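PDB 2IEE: probable ABC transporter extracellular-binding protein yckB from Bacillus subtilis, which probably serves as the extracellular solute-binding component of an ABC transport system, tethered to the membrane as a lipoprotein. Local coordinates for residues Y143-V146 / A147-Y150. Numbering follows the deposited sequence.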
ATOM      1  N   TYR A 143       4.394   4.934 -10.571  1.00 18.20           N
ATOM      2  CA  TYR A 143       5.069   6.135 -10.092  1.00 21.18           C
ATOM      3  C   TYR A 143       6.123   6.627 -11.089  1.00 21.82           C
ATOM      4  O   TYR A 143       6.226   7.829 -11.336  1.00 21.54           O
ATOM      5  CB  TYR A 143       5.718   5.869  -8.731  1.00 18.05           C
ATOM      6  CG  TYR A 143       4.714   5.542  -7.652  1.00 16.52           C
ATOM      7  CD1 TYR A 143       3.847   6.514  -7.169  1.00 15.80           C
ATOM      8  CD2 TYR A 143       4.597   4.249  -7.150  1.00 13.75           C
ATOM      9  CE1 TYR A 143       2.879   6.206  -6.213  1.00 14.50           C
ATOM     10  CE2 TYR A 143       3.636   3.930  -6.195  1.00 13.28           C
ATOM     11  CZ  TYR A 143       2.777   4.914  -5.732  1.00 14.27           C
ATOM     12  OH  TYR A 143       1.805   4.601  -4.807  1.00 11.54           O
HETATM   13  N   MSE A 144       6.897   5.704 -11.660  1.00 23.38           N
HETATM   14  CA  MSE A 144       7.930   6.070 -12.634  1.00 26.44           C
HETATM   15  C   MSE A 144       7.260   6.485 -13.945  1.00 27.04           C
HETATM   16  O   MSE A 144       7.797   7.288 -14.707  1.00 27.46           O
HETATM   17  CB  MSE A 144       8.883   4.889 -12.879  1.00 29.19           C
HETATM   18  CG  MSE A 144      10.113   5.212 -13.734  1.00 34.42           C
HETATM   19 SE   MSE A 144      11.209   6.669 -13.043  1.00 40.84          SE
HETATM   20  CE  MSE A 144      10.869   7.951 -14.445  1.00 39.86           C
ATOM     21  N   GLU A 145       6.075   5.933 -14.194  1.00 26.01           N
ATOM     22  CA  GLU A 145       5.324   6.255 -15.397  1.00 26.45           C
ATOM     23  C   GLU A 145       4.868   7.712 -15.295  1.00 25.14           C
ATOM     24  O   GLU A 145       4.884   8.458 -16.278  1.00 23.54           O
ATOM     25  CB  GLU A 145       4.112   5.330 -15.516  1.00 28.80           C
ATOM     26  CG  GLU A 145       3.618   5.148 -16.933  1.00 33.97           C
ATOM     27  CD  GLU A 145       4.717   4.657 -17.856  1.00 37.93           C
ATOM     28  OE1 GLU A 145       5.412   3.686 -17.482  1.00 39.48           O
ATOM     29  OE2 GLU A 145       4.880   5.235 -18.954  1.00 39.95           O
ATOM     30  N   VAL A 146       4.456   8.108 -14.095  1.00 22.81           N
ATOM     31  CA  VAL A 146       4.021   9.475 -13.859  1.00 19.41           C
ATOM     32  C   VAL A 146       5.182  10.409 -14.191  1.00 19.86           C
ATOM     33  O   VAL A 146       5.029  11.363 -14.950  1.00 18.72           O
ATOM     34  CB  VAL A 146       3.608   9.666 -12.388  1.00 18.38           C
ATOM     35  CG1 VAL A 146       3.372  11.144 -12.085  1.00 16.70           C
ATOM     36  CG2 VAL A 146       2.347   8.860 -12.109  1.00 18.29           C
ATOM     37  N   ALA A 147       6.347  10.110 -13.626  1.00 20.31           N
ATOM     38  CA  ALA A 147       7.542  10.916 -13.851  1.00 22.27           C
ATOM     39  C   ALA A 147       7.823  11.067 -15.340  1.00 23.17           C
ATOM     40  O   ALA A 147       8.120  12.164 -15.815  1.00 24.42           O
ATOM     41  CB  ALA A 147       8.742  10.279 -13.155  1.00 19.54           C
ATOM     42  N   ARG A 148       7.722   9.965 -16.076  1.00 23.45           N
ATOM     43  CA  ARG A 148       7.972   9.999 -17.512  1.00 25.16           C
ATOM     44  C   ARG A 148       6.973  10.888 -18.248  1.00 23.37           C
ATOM     45  O   ARG A 148       7.357  11.675 -19.112  1.00 23.24           O
ATOM     46  CB  ARG A 148       7.946   8.579 -18.095  1.00 27.61           C
ATOM     47  CG  ARG A 148       9.184   7.751 -17.759  1.00 31.24           C
ATOM     48  CD  ARG A 148       9.259   6.493 -18.618  1.00 35.37           C
ATOM     49  NE  ARG A 148       8.437   5.405 -18.097  1.00 39.01           N
ATOM     50  CZ  ARG A 148       8.870   4.485 -17.239  1.00 41.84           C
ATOM     51  NH1 ARG A 148      10.125   4.512 -16.805  1.00 41.93           N
ATOM     52  NH2 ARG A 148       8.044   3.537 -16.810  1.00 42.60           N
ATOM     53  N   LYS A 149       5.697  10.761 -17.900  1.00 23.00           N
ATOM     54  CA  LYS A 149       4.645  11.558 -18.526  1.00 23.96           C
ATOM     55  C   LYS A 149       4.958  13.043 -18.443  1.00 22.64           C
ATOM     56  O   LYS A 149       4.547  13.822 -19.297  1.00 24.10           O
ATOM     57  CB  LYS A 149       3.305  11.293 -17.840  1.00 26.60           C
ATOM     58  CG  LYS A 149       2.158  12.164 -18.333  1.00 29.86           C
ATOM     59  CD  LYS A 149       0.894  11.879 -17.532  1.00 35.16           C
ATOM     60  CE  LYS A 149      -0.291  12.700 -18.020  1.00 37.67           C
ATOM     61  NZ  LYS A 149      -0.041  14.164 -17.893  1.00 39.38           N
ATOM     62  N   TYR A 150       5.687  13.433 -17.405  1.00 21.75           N
ATOM     63  CA  TYR A 150       6.034  14.829 -17.216  1.00 19.75           C
ATOM     64  C   TYR A 150       7.424  15.206 -17.710  1.00 19.39           C
ATOM     65  O   TYR A 150       7.890  16.319 -17.476  1.00 20.47           O
ATOM     66  CB  TYR A 150       5.849  15.203 -15.748  1.00 21.03           C
ATOM     67  CG  TYR A 150       4.391  15.362 -15.396  1.00 22.07           C
ATOM     68  CD1 TYR A 150       3.717  16.548 -15.677  1.00 22.33           C
ATOM     69  CD2 TYR A 150       3.668  14.311 -14.837  1.00 23.85           C
ATOM     70  CE1 TYR A 150       2.361  16.686 -15.411  1.00 21.46           C
ATOM     71  CE2 TYR A 150       2.306  14.436 -14.564  1.00 21.39           C
ATOM     72  CZ  TYR A 150       1.662  15.628 -14.856  1.00 22.88           C
ATOM     73  OH  TYR A 150       0.319  15.761 -14.597  1.00 24.37           O
TER
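R148 folds back along its own helix and lies against M144 and E145, four and three places earlier, about one turn back. The bend at chi3 (-82°) helps turn the guanidinium back over the helix, with M144 O 3.9 Å above the plane of the R148 group, over its centre. At the edge of that group R148 NH2 gives a nearly straight bond to E145 OE1, 2.7 Å long, the hydrogen-bonded contact of an i to i+3 salt bridge. The oxygen lies in the guanidinium plane, yet the donor reaches it from above the carboxylate plane, the two flat groups being turned 59° apart. E145 meets it through a bend at chi2 that brings the carboxylate back alongside the arginine. M144, a selenomethionine, crosses R148 at about a right angle, M144 CG lying 3.1 Å from R148 NH1. M144 CE turns toward A147 CB, 3.4 Å away, closer than usual for two carbons.

The contact lies on helix 142-149 and the residue after it; the helix connects parallel strands 134-136 and 153-154 as a beta-alpha-beta unit of the periplasmic binding protein fold. V146 and A147 are buried and both touch L178 of strand 176-180, in the same sheet, whereas E145 and K149 are exposed. An alanine in place of R148 would probably leave the E145 carboxylate without this charge partner and take away the guanidinium packed against M144 CG.

Regular i to i+4 bonds run through the turn, from A147 N to Y143 O, from R148 N to M144 O and from K149 N to E145 O. At Y150 helical backbone angles end; Y150 N still reaches V146 O at 3.3 Å, in a more bent bond (138°). The same V146 O lies near the plane of the ring, at its edge, 3.2 Å from Y150 CD2. The Y150 ring also packs on L127 and L130.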